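Local structure of 5' nucleotidase family protein (Staphylococcus aureus subsp. aureus, 4Q7F) at residues L107-F112 with C205-F210; T163-P168 with E226-A231; D27-I32 with H247-I252. The protein belongs to the 5' nucleotidase family, joining a calcineurin-like phosphoesterase domain that carries two metal ions to a 5'-nucleotidase C-terminal domain. All coordinates share one frame; numbering follows the deposited sequence.

A two-metal centre is assembled from loops far apart in sequence, and two of the three contacts do that work. Contacts 1 and 3 are buried and lie at the ions: contact 3 supplies three ligands of manganese and one of magnesium, contact 1 two more ligands of magnesium, and a single water belongs to both. Contact 2 is only partly buried; it holds no metal ligand and is built from hydrogen bonds, a water and a phenylalanine ring. It nevertheless reaches the centre, because Glu226 hydrogen-bonds His247 of contact 3, while Thr163 bonds to Leu107 of contact 1. Contact 1 uses the end of strand 201-207 and contact 2 the end of its parallel neighbour, 155-163.

Contact 1 (L107-F112 with C205-F210); sequences LGNHEF and CYHGGF. With MG (magnesium ion), chain B; 3D1 ((2R,3S,5R)-5-(6-amino-9H-purin-9-yl)-tetrahydro-2-(hydroxymethyl)furan-3-ol), chain D.
Gly108 rests on the ring face of His207: CA of Gly108 lies over the middle of the imidazole, 3.5 Å from the centroid of the His207 ring, a CH-pi contact. At the rim of this ring, in its plane, NE2 of His207 binds the magnesium ion at 2.6 Å. The second ligand is OD1 of Asn109, 2.3 Å from the magnesium, its amide turned 48° from the imidazole. The CG of Asn109 stands between the backbone N and the carbonyl carbon (chi1 57°), bringing the amide to the ion. Water 1 also binds the metal, and Asp72 and His247 complete the set. The same water lies 2.7 Å from O3' of 3D1; that O3' also sits at the edge of the His110 ring, in a nearly straight hydrogen bond to NE2 of His110 (2.8 Å) whose donor is not fixed.

Behind these ligands, ND1 of His207 bonds to the carbonyl of Asn70, which, with the metal on NE2, fixes the rotation of the ring, and Gly108 N donates to OE2 of Glu111 at 2.7 Å on the anti side of the carboxylate. Glu111 also receives the backbone amides of Asp72, Phe73 and Leu74. Gly108-Glu111 is the Gly-Asn-His-Glu motif of calcineurin-like phosphoesterases, and its buried carboxylate ties the loop of Asn109 to that of Asp72, consistent with a metal site set in advance by its surroundings.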
# COMPACT_ATOMS: atom_id res chain seq x y z
N LEU A 107 7.35 9.75 -5.36
CA LEU A 107 7.08 8.39 -5.77
C LEU A 107 6.85 7.53 -4.57
O LEU A 107 7.60 7.59 -3.59
CB LEU A 107 8.26 7.79 -6.53
CG LEU A 107 8.61 8.34 -7.90
CD1 LEU A 107 9.90 7.69 -8.35
CD2 LEU A 107 7.48 8.10 -8.89
N GLY A 108 5.79 6.73 -4.65
CA GLY A 108 5.49 5.73 -3.65
C GLY A 108 5.85 4.37 -4.22
O GLY A 108 6.13 4.25 -5.42
N ASN A 109 5.88 3.33 -3.38
CA ASN A 109 6.22 2.01 -3.86
C ASN A 109 5.28 1.44 -4.92
O ASN A 109 5.73 0.72 -5.81
CB ASN A 109 6.35 1.00 -2.70
CG ASN A 109 5.09 0.91 -1.86
OD1 ASN A 109 4.72 1.86 -1.16
ND2 ASN A 109 4.46 -0.26 -1.86
N HIS A 110 4.00 1.74 -4.81
CA HIS A 110 3.00 1.24 -5.76
C HIS A 110 3.08 1.85 -7.14
O HIS A 110 2.46 1.35 -8.08
CB HIS A 110 1.59 1.31 -5.14
CG HIS A 110 1.43 0.42 -3.96
ND1 HIS A 110 1.28 -0.94 -4.08
CD2 HIS A 110 1.47 0.67 -2.63
CE1 HIS A 110 1.20 -1.49 -2.88
NE2 HIS A 110 1.34 -0.53 -1.98
N GLU A 111 3.86 2.93 -7.29
CA GLU A 111 4.11 3.48 -8.62
C GLU A 111 4.87 2.52 -9.53
O GLU A 111 4.90 2.72 -10.74
CB GLU A 111 4.86 4.81 -8.54
CG GLU A 111 3.93 6.01 -8.62
CD GLU A 111 3.11 6.20 -7.37
OE1 GLU A 111 1.93 5.81 -7.38
OE2 GLU A 111 3.67 6.69 -6.37
N PHE A 112 5.50 1.49 -8.94
CA PHE A 112 6.24 0.50 -9.70
C PHE A 112 5.43 -0.78 -10.02
O PHE A 112 5.86 -1.58 -10.84
CB PHE A 112 7.52 0.12 -8.92
CG PHE A 112 8.46 1.29 -8.71
CD1 PHE A 112 9.44 1.60 -9.66
CD2 PHE A 112 8.35 2.11 -7.58
CE1 PHE A 112 10.30 2.67 -9.48
CE2 PHE A 112 9.19 3.20 -7.40
CZ PHE A 112 10.19 3.46 -8.34
N CYS A 205 9.69 15.69 1.74
CA CYS A 205 8.50 14.91 1.35
C CYS A 205 8.96 13.48 1.18
O CYS A 205 9.55 13.11 0.16
CB CYS A 205 7.84 15.40 0.07
SG CYS A 205 7.16 17.07 0.19
N TYR A 206 8.67 12.68 2.19
CA TYR A 206 9.10 11.30 2.26
C TYR A 206 7.94 10.35 2.14
O TYR A 206 7.03 10.37 2.96
CB TYR A 206 9.79 11.12 3.61
CG TYR A 206 10.19 9.71 3.99
CD1 TYR A 206 10.87 8.88 3.11
CD2 TYR A 206 9.99 9.26 5.29
CE1 TYR A 206 11.28 7.61 3.50
CE2 TYR A 206 10.38 8.01 5.69
CZ TYR A 206 11.03 7.18 4.79
OH TYR A 206 11.42 5.94 5.22
N HIS A 207 7.93 9.53 1.08
CA HIS A 207 6.91 8.54 0.99
C HIS A 207 7.38 7.37 1.86
O HIS A 207 7.96 6.43 1.36
CB HIS A 207 6.65 8.04 -0.40
CG HIS A 207 5.48 7.12 -0.44
ND1 HIS A 207 4.19 7.58 -0.57
CD2 HIS A 207 5.38 5.79 -0.21
CE1 HIS A 207 3.35 6.57 -0.51
NE2 HIS A 207 4.05 5.48 -0.29
N GLY A 208 7.17 7.51 3.16
CA GLY A 208 7.55 6.53 4.15
C GLY A 208 7.01 7.08 5.45
O GLY A 208 6.50 8.23 5.48
N GLY A 209 7.13 6.31 6.52
CA GLY A 209 6.60 6.72 7.82
C GLY A 209 7.53 6.63 9.00
O GLY A 209 8.76 6.79 8.87
N PHE A 210 6.95 6.34 10.17
CA PHE A 210 7.68 6.32 11.42
C PHE A 210 7.77 4.93 12.00
O PHE A 210 6.76 4.24 12.16
CB PHE A 210 7.03 7.29 12.41
CG PHE A 210 6.89 8.67 11.86
CD1 PHE A 210 8.02 9.45 11.65
CD2 PHE A 210 5.66 9.17 11.48
CE1 PHE A 210 7.92 10.72 11.11
CE2 PHE A 210 5.55 10.45 10.93
CZ PHE A 210 6.68 11.22 10.74
MG MG B . 3.27 3.06 0.07
O5' 3D1 D . 4.39 -2.21 3.49
C5' 3D1 D . 3.74 -3.09 2.56
C4' 3D1 D . 3.15 -2.30 1.41
O4' 3D1 D . 2.78 -3.26 0.42
C1' 3D1 D . 1.36 -3.34 0.27
N9 3D1 D . 0.97 -4.77 0.15
C4 3D1 D . 0.99 -5.41 -1.01
N3 3D1 D . 1.32 -5.04 -2.27
C2 3D1 D . 1.25 -5.93 -3.28
N1 3D1 D . 0.86 -7.22 -3.10
C6 3D1 D . 0.50 -7.71 -1.89
N6 3D1 D . 0.12 -9.01 -1.76
C5 3D1 D . 0.57 -6.80 -0.73
N7 3D1 D . 0.32 -6.86 0.59
C8 3D1 D . 0.57 -5.64 1.12
C2' 3D1 D . 0.75 -2.56 1.43
C3' 3D1 D . 1.86 -1.56 1.71
O3' 3D1 D . 1.70 -0.45 0.80
O HOH W 1 1.49 2.22 1.30

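Contact 2 (T163-P168 with E226-A231); sequences TTQFIP and ENEGYA
The carbonyl oxygen of Glu226 is gripped by Thr164 and by a water. OG1 of Thr164 donates to O of Glu226 at 2.7 Å, bent to 132° at the oxygen and tilted 15° from the carbonyl plane; the hydroxyl lies anti to its own backbone N (chi1 177°), which turns it to the neighbouring segment. Water 2 approaches O of Glu226 at 2.9 Å, accepts from the backbone N of Gln165, and lies 2.6 Å from OE2 of Glu228. It has more acceptors around it than protons, so these donations probably alternate. Weakly, Phe166 N also bonds to the Thr164 hydroxyl.

Segment 163-168 leaves the end of strand 155-163 in a six-stranded sheet of the calcineurin-like domain, and 226-231 opens helix 229-236, in the beta-alpha-beta crossover from the parallel neighbour 201-207 to 242-244. Glu228 occupies the N-cap position of that helix. Its carboxylate turns instead to Ser183 OG and Ala184 N, at the start of helix 184-198, whose end would probably favour a negative charge. NE2 of Gln165 comes within 3.0 Å of OE2 of Glu228, yet at a poor angle for a bond, and donates to the carbonyl of Gly225.

Nearer the ligand pocket, Phe166 packs on the stem of Glu226: CB of Glu226 stands over one ring face, 3.9 Å from the centroid of the Phe166 ring, offset toward the rim. Beyond it the Glu226 chain runs extended, touching 3D1, with OE1 hydrogen-bonded to NE2 of His247.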
# COMPACT_ATOMS: atom_id res chain seq x y z
N THR A 163 11.82 8.38 -1.03
CA THR A 163 10.94 7.23 -1.07
C THR A 163 11.48 6.06 -0.22
O THR A 163 12.69 5.84 -0.12
CB THR A 163 10.78 6.75 -2.53
OG1 THR A 163 10.22 7.81 -3.35
CG2 THR A 163 9.87 5.55 -2.61
N THR A 164 10.58 5.34 0.42
CA THR A 164 11.00 4.13 1.19
C THR A 164 11.95 3.24 0.36
O THR A 164 11.69 2.90 -0.81
CB THR A 164 9.78 3.33 1.66
OG1 THR A 164 10.20 2.13 2.36
CG2 THR A 164 8.88 2.96 0.48
N GLN A 165 13.07 2.87 0.98
CA GLN A 165 14.08 2.05 0.31
C GLN A 165 13.67 0.58 0.20
O GLN A 165 14.30 -0.16 -0.52
CB GLN A 165 15.40 2.10 1.10
CG GLN A 165 15.33 1.42 2.47
CD GLN A 165 16.56 1.68 3.32
OE1 GLN A 165 17.67 1.65 2.83
NE2 GLN A 165 16.36 1.91 4.61
N PHE A 166 12.57 0.20 0.84
CA PHE A 166 12.22 -1.22 1.00
C PHE A 166 11.56 -1.89 -0.21
O PHE A 166 11.19 -3.04 -0.14
CB PHE A 166 11.31 -1.34 2.22
CG PHE A 166 11.59 -2.53 3.10
CD1 PHE A 166 12.77 -2.58 3.82
CD2 PHE A 166 10.65 -3.53 3.28
CE1 PHE A 166 13.04 -3.64 4.66
CE2 PHE A 166 10.91 -4.59 4.13
CZ PHE A 166 12.11 -4.65 4.81
N ILE A 167 11.43 -1.16 -1.32
CA ILE A 167 10.80 -1.66 -2.54
C ILE A 167 11.24 -3.07 -3.01
O ILE A 167 10.38 -3.85 -3.46
CB ILE A 167 10.86 -0.60 -3.66
CG1 ILE A 167 9.98 0.60 -3.26
CG2 ILE A 167 10.37 -1.19 -4.98
CD1 ILE A 167 10.10 1.87 -4.12
N PRO A 168 12.56 -3.42 -2.93
CA PRO A 168 12.99 -4.77 -3.30
C PRO A 168 12.31 -5.90 -2.54
O PRO A 168 12.24 -7.01 -3.04
CB PRO A 168 14.50 -4.75 -3.01
CG PRO A 168 14.88 -3.33 -3.26
CD PRO A 168 13.72 -2.55 -2.68
N GLU A 226 12.60 -0.05 6.45
CA GLU A 226 11.44 0.27 5.61
C GLU A 226 11.01 1.71 5.87
O GLU A 226 10.79 2.50 4.95
CB GLU A 226 10.24 -0.65 5.92
CG GLU A 226 8.94 -0.17 5.23
CD GLU A 226 7.72 -1.03 5.54
OE1 GLU A 226 6.60 -0.64 5.10
OE2 GLU A 226 7.85 -2.07 6.21
N ASN A 227 10.90 2.02 7.16
CA ASN A 227 10.48 3.33 7.63
C ASN A 227 11.62 3.94 8.41
O ASN A 227 12.11 3.32 9.37
CB ASN A 227 9.24 3.19 8.51
CG ASN A 227 8.02 2.75 7.73
OD1 ASN A 227 7.56 3.47 6.85
ND2 ASN A 227 7.48 1.58 8.07
N GLU A 228 12.03 5.13 8.00
CA GLU A 228 13.16 5.81 8.62
C GLU A 228 12.81 7.22 9.10
O GLU A 228 13.70 8.02 9.38
CB GLU A 228 14.27 5.95 7.58
CG GLU A 228 14.59 4.70 6.78
CD GLU A 228 15.67 4.93 5.74
OE1 GLU A 228 16.79 5.30 6.13
OE2 GLU A 228 15.42 4.71 4.55
N GLY A 229 11.52 7.53 9.20
CA GLY A 229 11.08 8.87 9.58
C GLY A 229 11.54 9.34 10.95
O GLY A 229 11.90 10.51 11.11
N TYR A 230 11.53 8.45 11.93
CA TYR A 230 11.94 8.84 13.27
C TYR A 230 13.42 9.18 13.31
O TYR A 230 13.82 10.23 13.83
CB TYR A 230 11.60 7.78 14.32
CG TYR A 230 11.90 8.27 15.71
CD1 TYR A 230 13.17 8.14 16.26
CD2 TYR A 230 10.91 8.89 16.47
CE1 TYR A 230 13.45 8.61 17.53
CE2 TYR A 230 11.18 9.35 17.74
CZ TYR A 230 12.45 9.22 18.27
OH TYR A 230 12.71 9.69 19.53
N ALA A 231 14.25 8.29 12.77
CA ALA A 231 15.69 8.50 12.74
C ALA A 231 16.01 9.82 12.01
O ALA A 231 16.94 10.53 12.38
CB ALA A 231 16.39 7.34 12.07
O HOH W 2 12.98 4.06 3.90

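Contact 3 (D27-I32 with H247-I252); sequences DVHGYI and HQHRQI. With MN (manganese (II) ion), chain C; MG (magnesium ion), chain B.
Asp27 and His249 come together on the manganese ion, which OD2 of Asp27 binds at 2.2 Å and NE2 of His249 at 2.4 Å, with carboxylate and ring planes 70° apart. His29 adds its NE2 at 2.3 Å from the manganese, while its ND1 bonds to the carbonyl of Gln75. Its ring meets that of His249 rim to rim, because both point their NE2 edges at one ion. The other oxygen of Asp27 is used as well: His247 N donates to OD1 of Asp27 at 2.9 Å on the syn side, joining the two loops directly. His247, its CG anti to the backbone N (chi1 -178°), binds the magnesium ion through ND1, while Glu226 holds its NE2. Water 1 bridges the two metals and donates to the carbonyl of His247; Asp72 binds both ions.

Against this close-set core, the water side is looser. Water 4 lies 2.4 Å from the manganese, and water 3 donates to OD1 of Asp27 but is only weakly held by His249 N. Farther out, the partly exposed Arg250 gives its NH1 to OE1 of Gln248. Asp-x-His in one loop and Gly-His-x-His in the other are two of the signature motifs of the two-metal centre of calcineurin-like phosphoesterases.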
# COMPACT_ATOMS: atom_id res chain seq x y z
N ASP A 27 -1.06 8.84 -0.66
CA ASP A 27 -1.69 7.55 -0.80
C ASP A 27 -3.15 7.65 -1.26
O ASP A 27 -4.05 7.04 -0.69
CB ASP A 27 -1.54 6.76 0.51
CG ASP A 27 -0.07 6.60 0.94
OD1 ASP A 27 0.53 7.54 1.53
OD2 ASP A 27 0.48 5.49 0.79
N VAL A 28 -3.37 8.47 -2.29
CA VAL A 28 -4.68 8.64 -2.87
C VAL A 28 -5.14 7.32 -3.49
O VAL A 28 -6.34 6.96 -3.45
CB VAL A 28 -4.69 9.77 -3.88
CG1 VAL A 28 -6.06 9.88 -4.52
CG2 VAL A 28 -4.30 11.04 -3.15
N HIS A 29 -4.15 6.60 -4.04
CA HIS A 29 -4.32 5.25 -4.55
C HIS A 29 -5.34 5.08 -5.65
O HIS A 29 -5.99 4.04 -5.74
CB HIS A 29 -4.59 4.27 -3.40
CG HIS A 29 -3.35 3.80 -2.70
ND1 HIS A 29 -2.42 3.01 -3.33
CD2 HIS A 29 -2.92 3.94 -1.43
CE1 HIS A 29 -1.46 2.69 -2.48
NE2 HIS A 29 -1.74 3.25 -1.32
N GLY A 30 -5.52 6.13 -6.45
CA GLY A 30 -6.45 6.06 -7.58
C GLY A 30 -7.89 6.17 -7.17
O GLY A 30 -8.78 5.80 -7.96
N TYR A 31 -8.14 6.62 -5.93
CA TYR A 31 -9.49 6.90 -5.46
C TYR A 31 -9.76 8.38 -5.78
O TYR A 31 -9.46 9.28 -5.00
CB TYR A 31 -9.65 6.62 -3.98
CG TYR A 31 -9.65 5.13 -3.71
CD1 TYR A 31 -8.48 4.44 -3.54
CD2 TYR A 31 -10.84 4.42 -3.72
CE1 TYR A 31 -8.47 3.06 -3.32
CE2 TYR A 31 -10.85 3.04 -3.51
CZ TYR A 31 -9.66 2.38 -3.32
OH TYR A 31 -9.65 1.02 -3.13
N ILE A 32 -10.31 8.60 -6.96
CA ILE A 32 -10.59 9.92 -7.49
C ILE A 32 -12.05 10.29 -7.19
O ILE A 32 -12.34 11.38 -6.70
CB ILE A 32 -10.40 9.91 -9.02
CG1 ILE A 32 -8.98 9.47 -9.39
CG2 ILE A 32 -10.75 11.28 -9.62
CD1 ILE A 32 -7.88 10.33 -8.83
N HIS A 247 2.73 6.53 3.19
CA HIS A 247 3.00 5.09 3.17
C HIS A 247 2.30 4.23 4.20
O HIS A 247 1.84 3.14 3.86
CB HIS A 247 4.52 4.84 3.27
CG HIS A 247 4.91 3.41 3.21
ND1 HIS A 247 4.69 2.63 2.10
CD2 HIS A 247 5.56 2.61 4.10
CE1 HIS A 247 5.16 1.42 2.30
NE2 HIS A 247 5.69 1.38 3.51
N GLN A 248 2.25 4.70 5.44
CA GLN A 248 1.62 3.94 6.50
C GLN A 248 0.13 4.20 6.59
O GLN A 248 -0.56 3.50 7.32
CB GLN A 248 2.31 4.23 7.83
CG GLN A 248 3.75 3.74 7.92
CD GLN A 248 4.39 4.16 9.25
OE1 GLN A 248 4.25 5.30 9.68
NE2 GLN A 248 5.08 3.24 9.90
N HIS A 249 -0.38 5.22 5.87
CA HIS A 249 -1.81 5.55 5.87
C HIS A 249 -2.31 6.02 7.24
O HIS A 249 -3.50 5.88 7.58
CB HIS A 249 -2.63 4.35 5.43
CG HIS A 249 -2.29 3.85 4.07
ND1 HIS A 249 -3.04 2.88 3.43
CD2 HIS A 249 -1.35 4.23 3.18
CE1 HIS A 249 -2.53 2.65 2.24
NE2 HIS A 249 -1.53 3.49 2.05
N ARG A 250 -1.41 6.56 8.04
CA ARG A 250 -1.76 7.07 9.35
C ARG A 250 -2.14 8.55 9.24
O ARG A 250 -1.81 9.20 8.25
CB ARG A 250 -0.57 6.92 10.27
CG ARG A 250 -0.15 5.47 10.45
CD ARG A 250 1.23 5.39 11.03
NE ARG A 250 1.24 5.80 12.42
CZ ARG A 250 2.31 5.81 13.20
NH1 ARG A 250 3.50 5.47 12.71
NH2 ARG A 250 2.21 6.19 14.46
N GLN A 251 -2.85 9.05 10.27
CA GLN A 251 -3.28 10.44 10.34
C GLN A 251 -2.51 11.13 11.44
O GLN A 251 -2.77 10.92 12.64
CB GLN A 251 -4.79 10.52 10.51
CG GLN A 251 -5.47 9.83 9.33
CD GLN A 251 -6.92 10.16 9.18
OE1 GLN A 251 -7.53 10.76 10.06
NE2 GLN A 251 -7.50 9.77 8.05
N ILE A 252 -1.52 11.91 11.01
CA ILE A 252 -0.62 12.59 11.92
C ILE A 252 -0.46 14.04 11.52
O ILE A 252 -0.33 14.34 10.35
CB ILE A 252 0.78 11.93 11.85
CG1 ILE A 252 0.69 10.49 12.38
CG2 ILE A 252 1.80 12.71 12.66
CD1 ILE A 252 1.96 9.71 12.22
MN MN C . -0.07 3.45 0.20
MG MG B . 3.27 3.06 0.07
O HOH W 3 -0.19 7.91 4.28
O HOH W 1 1.49 2.22 1.30
O HOH W 4 -0.45 1.04 0.15